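Local atomic coordinates of yeast glycogen phosphorylase (Saccharomyces cerevisiae, PDB entry 1YGP), a protein that is a carbohydrate phosphorylase of the GT-B clan, with a two-domain fold that carries pyridoxal-5'-phosphate. Residues T517-L522 with S860-I865; A549-L554 with L851-V856. All blocks are in the same frame, centred on the assembly; numbering follows the deposited sequence.

Contact 1. Residues T517-L522 with S860-I865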
loop_
_atom_site.group_PDB
_atom_site.type_symbol
_atom_site.label_atom_id
_atom_site.label_comp_id
_atom_site.label_asym_id
_atom_site.label_seq_id
_atom_site.Cartn_x
_atom_site.Cartn_y
_atom_site.Cartn_z
ATOM N N THR A 517 4.559 -30.706 -6.397
ATOM C CA THR A 517 5.910 -30.647 -5.883
ATOM C C THR A 517 6.113 -31.410 -4.563
ATOM O O THR A 517 5.411 -31.222 -3.550
ATOM C CB THR A 517 6.333 -29.189 -5.711
ATOM O OG1 THR A 517 7.638 -29.311 -5.166
ATOM C CG2 THR A 517 5.456 -28.328 -4.813
ATOM N N PRO A 518 7.147 -32.244 -4.500
ATOM C CA PRO A 518 7.530 -32.960 -3.303
ATOM C C PRO A 518 7.958 -32.053 -2.175
ATOM O O PRO A 518 7.697 -32.358 -1.010
ATOM C CB PRO A 518 8.625 -33.866 -3.747
ATOM C CG PRO A 518 8.288 -34.118 -5.181
ATOM C CD PRO A 518 7.888 -32.747 -5.645
ATOM N N ARG A 519 8.589 -30.920 -2.445
ATOM C CA ARG A 519 9.071 -30.138 -1.327
ATOM C C ARG A 519 7.942 -29.495 -0.552
ATOM O O ARG A 519 8.021 -29.469 0.676
ATOM C CB ARG A 519 10.024 -29.052 -1.771
ATOM C CG ARG A 519 11.433 -29.535 -2.087
ATOM C CD ARG A 519 11.559 -30.312 -3.399
ATOM N NE ARG A 519 11.384 -29.494 -4.585
ATOM C CZ ARG A 519 11.306 -30.072 -5.792
ATOM N NH1 ARG A 519 11.378 -31.395 -5.941
ATOM N NH2 ARG A 519 11.149 -29.322 -6.886
ATOM N N ARG A 520 6.855 -28.992 -1.143
ATOM C CA ARG A 520 5.810 -28.407 -0.320
ATOM C C ARG A 520 4.893 -29.513 0.154
ATOM O O ARG A 520 4.644 -29.639 1.353
ATOM C CB ARG A 520 4.983 -27.391 -1.077
ATOM C CG ARG A 520 4.058 -26.629 -0.132
ATOM C CD ARG A 520 3.160 -25.623 -0.844
ATOM N NE ARG A 520 3.940 -24.474 -1.278
ATOM C CZ ARG A 520 4.163 -23.424 -0.488
ATOM N NH1 ARG A 520 3.681 -23.359 0.750
ATOM N NH2 ARG A 520 4.880 -22.410 -0.952
ATOM N N TRP A 521 4.473 -30.396 -0.736
ATOM C CA TRP A 521 3.490 -31.366 -0.330
ATOM C C TRP A 521 4.000 -32.548 0.493
ATOM O O TRP A 521 3.174 -33.129 1.204
ATOM C CB TRP A 521 2.753 -31.734 -1.633
ATOM C CG TRP A 521 2.011 -30.470 -2.092
ATOM C CD1 TRP A 521 2.315 -29.845 -3.280
ATOM C CD2 TRP A 521 1.055 -29.777 -1.375
ATOM N NE1 TRP A 521 1.574 -28.760 -3.315
ATOM C CE2 TRP A 521 0.816 -28.677 -2.212
ATOM C CE3 TRP A 521 0.367 -29.891 -0.162
ATOM C CZ2 TRP A 521 -0.100 -27.687 -1.847
ATOM C CZ3 TRP A 521 -0.547 -28.903 0.203
ATOM C CH2 TRP A 521 -0.775 -27.810 -0.631
ATOM N N LEU A 522 5.307 -32.893 0.518
ATOM C CA LEU A 522 5.819 -33.929 1.417
ATOM C C LEU A 522 6.748 -33.343 2.478
ATOM O O LEU A 522 6.544 -33.522 3.681
ATOM C CB LEU A 522 6.579 -35.006 0.638
ATOM C CG LEU A 522 7.326 -36.153 1.347
ATOM C CD1 LEU A 522 6.389 -36.934 2.216
ATOM C CD2 LEU A 522 7.870 -37.130 0.332
ATOM N N SER A 860 5.422 -36.500 -9.427
ATOM C CA SER A 860 6.217 -35.367 -9.014
ATOM C C SER A 860 6.202 -34.329 -10.135
ATOM O O SER A 860 6.560 -34.626 -11.285
ATOM C CB SER A 860 7.623 -35.848 -8.742
ATOM O OG SER A 860 8.537 -34.818 -8.383
ATOM N N SER A 861 5.870 -33.066 -9.853
ATOM C CA SER A 861 5.866 -32.014 -10.865
ATOM C C SER A 861 7.224 -31.842 -11.546
ATOM O O SER A 861 7.274 -31.207 -12.607
ATOM C CB SER A 861 5.444 -30.691 -10.241
ATOM O OG SER A 861 6.131 -30.408 -9.021
ATOM N N ASP A 862 8.316 -32.424 -10.995
ATOM C CA ASP A 862 9.628 -32.396 -11.644
ATOM C C ASP A 862 9.622 -33.226 -12.905
ATOM O O ASP A 862 10.161 -32.801 -13.931
ATOM C CB ASP A 862 10.730 -32.938 -10.750
ATOM C CG ASP A 862 11.093 -32.084 -9.537
ATOM O OD1 ASP A 862 10.720 -30.905 -9.443
ATOM O OD2 ASP A 862 11.775 -32.636 -8.674
ATOM N N ARG A 863 8.927 -34.367 -12.842
ATOM C CA ARG A 863 8.738 -35.226 -14.000
ATOM C C ARG A 863 7.812 -34.495 -14.970
ATOM O O ARG A 863 8.154 -34.514 -16.150
ATOM C CB ARG A 863 8.139 -36.552 -13.542
ATOM C CG ARG A 863 7.898 -37.667 -14.539
ATOM C CD ARG A 863 6.653 -37.461 -15.376
ATOM N NE ARG A 863 5.435 -37.573 -14.595
ATOM C CZ ARG A 863 4.329 -36.886 -14.895
ATOM N NH1 ARG A 863 4.269 -36.046 -15.931
ATOM N NH2 ARG A 863 3.252 -37.068 -14.149
ATOM N N CYS A 864 6.683 -33.843 -14.593
ATOM C CA CYS A 864 5.876 -33.045 -15.542
ATOM C C CYS A 864 6.755 -32.040 -16.280
ATOM O O CYS A 864 6.672 -31.891 -17.505
ATOM C CB CYS A 864 4.813 -32.141 -14.947
ATOM S SG CYS A 864 3.643 -32.785 -13.742
ATOM N N ILE A 865 7.649 -31.351 -15.562
ATOM C CA ILE A 865 8.494 -30.353 -16.188
ATOM C C ILE A 865 9.551 -31.003 -17.065
ATOM O O ILE A 865 9.901 -30.399 -18.091
ATOM C CB ILE A 865 9.096 -29.467 -15.076
ATOM C CG1 ILE A 865 7.942 -28.714 -14.427
ATOM C CG2 ILE A 865 10.096 -28.463 -15.610
ATOM C CD1 ILE A 865 7.077 -27.860 -15.375
#
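Thr517 and Ser861 bring the two backbones together, their CA atoms 5.2 Å apart where helices 518-524 and 861-873 both begin, with Thr517 and Ser860 at the N-cap positions. Across the contact, Arg519 and Asp862 form a salt bridge, their side chains reaching out from opposite directions. The guanidinium meets the carboxylate end-on: NH1 of Arg519 lies 3.0 Å from OD2 of Asp862, and NH2 of Arg519 bonds OD1 of Asp862 at the same length. Both hydrogen bonds are close to straight (164° and 169°), and the flat groups are only 27° from coplanar. OD1 uses its syn lone pair, whereas NH1 approaches OD2 from its syn side but tilted out of the carboxylate plane. Bends at chi2 and chi3 fold the arginine back over its own helix start, so that Thr517 OG1 lies over one guanidinium face, displaced toward the rim.

Thr517 OG1 also accepts a weak capping bond from Arg519 N. Asp175 on helix 165-179 is the second carboxylate held by Arg519, through NH2, and also bonds Thr517 OG1, while Ser176 bonds Ser861 OG and Asp862 OD1; this second shell probably fixes the rotation of the buried ion pair. Beside it, the ring of Pro518 packs on Ser860, with CG of Pro518 3.3 Å from OG of Ser860. One turn into helix 518-524, Trp521 touches pyridoxal-5'-phosphate and belongs to its pocket, which makes this pairing of helix starts part of the structural surround of the phosphorylase cofactor site.

Contact 2. Residues A549-L554 with L851-V856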
loop_
_atom_site.group_PDB
_atom_site.type_symbol
_atom_site.label_atom_id
_atom_site.label_comp_id
_atom_site.label_asym_id
_atom_site.label_seq_id
_atom_site.Cartn_x
_atom_site.Cartn_y
_atom_site.Cartn_z
ATOM N N ALA A 549 11.744 -41.633 -7.682
ATOM C CA ALA A 549 11.835 -43.037 -8.050
ATOM C C ALA A 549 12.416 -43.915 -6.942
ATOM O O ALA A 549 11.955 -45.041 -6.733
ATOM C CB ALA A 549 12.708 -43.183 -9.279
ATOM N N LYS A 550 13.358 -43.409 -6.149
ATOM C CA LYS A 550 13.916 -44.192 -5.061
ATOM C C LYS A 550 12.886 -44.613 -4.014
ATOM O O LYS A 550 13.151 -45.538 -3.239
ATOM C CB LYS A 550 14.993 -43.431 -4.318
ATOM C CG LYS A 550 16.160 -42.955 -5.173
ATOM C CD LYS A 550 17.455 -42.814 -4.374
ATOM C CE LYS A 550 17.387 -41.914 -3.128
ATOM N NZ LYS A 550 18.591 -42.059 -2.319
ATOM N N LEU A 551 11.687 -44.026 -3.946
ATOM C CA LEU A 551 10.769 -44.394 -2.882
ATOM C C LEU A 551 10.179 -45.792 -2.983
ATOM O O LEU A 551 9.670 -46.322 -1.988
ATOM C CB LEU A 551 9.658 -43.330 -2.792
ATOM C CG LEU A 551 9.756 -42.306 -1.630
ATOM C CD1 LEU A 551 11.061 -41.562 -1.670
ATOM C CD2 LEU A 551 8.648 -41.283 -1.760
ATOM N N THR A 552 10.356 -46.475 -4.113
ATOM C CA THR A 552 9.890 -47.846 -4.260
ATOM C C THR A 552 10.603 -48.808 -3.298
ATOM O O THR A 552 10.071 -49.863 -2.939
ATOM C CB THR A 552 10.083 -48.296 -5.724
ATOM O OG1 THR A 552 11.320 -47.774 -6.203
ATOM C CG2 THR A 552 8.960 -47.822 -6.599
ATOM N N GLN A 553 11.781 -48.435 -2.779
ATOM C CA GLN A 553 12.503 -49.223 -1.793
ATOM C C GLN A 553 11.667 -49.385 -0.536
ATOM O O GLN A 553 11.812 -50.396 0.161
ATOM C CB GLN A 553 13.810 -48.553 -1.420
ATOM C CG GLN A 553 14.721 -49.403 -0.523
ATOM C CD GLN A 553 15.982 -48.693 -0.022
ATOM O OE1 GLN A 553 16.634 -47.936 -0.746
ATOM N NE2 GLN A 553 16.397 -48.902 1.226
ATOM N N LEU A 554 10.735 -48.476 -0.235
ATOM C CA LEU A 554 9.919 -48.612 0.959
ATOM C C LEU A 554 9.117 -49.913 0.928
ATOM O O LEU A 554 8.853 -50.509 1.977
ATOM C CB LEU A 554 8.982 -47.413 1.073
ATOM C CG LEU A 554 9.593 -46.041 1.356
ATOM C CD1 LEU A 554 8.586 -44.982 0.955
ATOM C CD2 LEU A 554 9.970 -45.894 2.827
ATOM N N LEU A 851 2.713 -48.620 0.520
ATOM C CA LEU A 851 2.786 -48.837 -0.901
ATOM C C LEU A 851 2.341 -47.599 -1.659
ATOM O O LEU A 851 2.998 -47.299 -2.668
ATOM C CB LEU A 851 1.940 -50.051 -1.242
ATOM C CG LEU A 851 2.574 -51.354 -0.757
ATOM C CD1 LEU A 851 1.576 -52.460 -0.966
ATOM C CD2 LEU A 851 3.909 -51.607 -1.455
ATOM N N SER A 852 1.321 -46.844 -1.225
ATOM C CA SER A 852 0.941 -45.595 -1.876
ATOM C C SER A 852 2.150 -44.681 -2.043
ATOM O O SER A 852 2.540 -44.351 -3.168
ATOM C CB SER A 852 -0.125 -44.888 -1.053
ATOM O OG SER A 852 -1.382 -45.501 -1.234
ATOM N N LEU A 853 2.803 -44.376 -0.918
ATOM C CA LEU A 853 4.029 -43.591 -0.866
ATOM C C LEU A 853 5.109 -44.047 -1.817
ATOM O O LEU A 853 5.689 -43.283 -2.582
ATOM C CB LEU A 853 4.628 -43.655 0.500
ATOM C CG LEU A 853 4.565 -42.444 1.325
ATOM C CD1 LEU A 853 5.585 -41.418 0.796
ATOM C CD2 LEU A 853 3.110 -42.025 1.381
ATOM N N ALA A 854 5.335 -45.345 -1.741
ATOM C CA ALA A 854 6.348 -46.009 -2.508
ATOM C C ALA A 854 6.167 -45.808 -3.996
ATOM O O ALA A 854 7.148 -45.675 -4.724
ATOM C CB ALA A 854 6.303 -47.493 -2.164
ATOM N N ASN A 855 4.923 -45.721 -4.459
ATOM C CA ASN A 855 4.656 -45.573 -5.880
ATOM C C ASN A 855 4.061 -44.231 -6.314
ATOM O O ASN A 855 3.684 -44.036 -7.483
ATOM C CB ASN A 855 3.746 -46.700 -6.295
ATOM C CG ASN A 855 4.387 -48.060 -6.082
ATOM O OD1 ASN A 855 5.406 -48.448 -6.655
ATOM N ND2 ASN A 855 3.813 -48.823 -5.167
ATOM N N VAL A 856 4.007 -43.222 -5.430
ATOM C CA VAL A 856 3.472 -41.918 -5.800
ATOM C C VAL A 856 4.420 -41.117 -6.704
ATOM O O VAL A 856 3.991 -40.253 -7.473
ATOM C CB VAL A 856 3.160 -41.116 -4.525
ATOM C CG1 VAL A 856 4.428 -40.557 -3.866
ATOM C CG2 VAL A 856 2.187 -40.017 -4.929
#
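Leu551 and Thr552 pack their backbone against Ala854 in a close contact between a 3-10 segment and an alpha-helix of the phosphorylase fold, where the 3-10 segment, between helices 527-536 and 562-584, lies beside helix 842-856. The CA atoms of Thr552 and Ala854 are 4.4 Å apart, a closeness that the small methyl side chain of Ala854 permits. CB of Ala854 rests 3.6 Å from O of Leu551, and the same carbonyl oxygen receives a CA-H...O contact from Ala854 CA. A second, more bent contact runs the other way, from Thr552 CA to Ala854 O. No conventional hydrogen bond crosses the interface.

On the buried side, leucines extend this packing. CD2 of Leu551 reaches CD1 of Leu853 at 4.0 Å, the two side chains meeting at a slant, and it also lies near the carbonyl oxygen of Leu853. Leu554, its CG anti to the carbonyl carbon (chi1 -68°), places CD1 against CB of Leu853 and turns its own CB toward the Ala854 methyl group. Ile533 of helix 527-536 touches both Leu551 and Leu853, while Phe563 and Trp567 of helix 562-584 touch Leu554 and Leu853 respectively, so the leucines join an apolar layer shared by three helices and the 3-10 segment.

The other flank is looser and faces solvent. There Thr552 is exposed and Asn855 partly so, and their side chains cross at about a right angle, CG2 of Thr552 lying between Ala854 O (3.4 Å) and Asn855 OD1 (3.6 Å). Their polar groups turn back to their own segments: Asn855 ND2 makes a weak bond to Leu851 O, and Thr552 OG1 donates to Ala549 O at 2.9 Å, nearly in line with that C=O bond.

How the contacts relate
The centres of contacts 1 and 2 lie 14 Å apart, and their segments do not touch one another beyond adjoining in sequence. Along the chain the order is 517-522, 549-554, 851-856, 860-865, so the pairing in contact 2 falls within the span bracketed by contact 1. The long excursion between 554 and 851 includes the six-stranded parallel sheet, and the consecutive helices 842-856 and 861-873 then fold back in turn on 549-554 and 517-522. Chain far apart in sequence thus packs together on the cofactor side, with the centre of contact 1 about 13 Å from the centre of the chain, and farther out, with that of contact 2 about 25 Å from it.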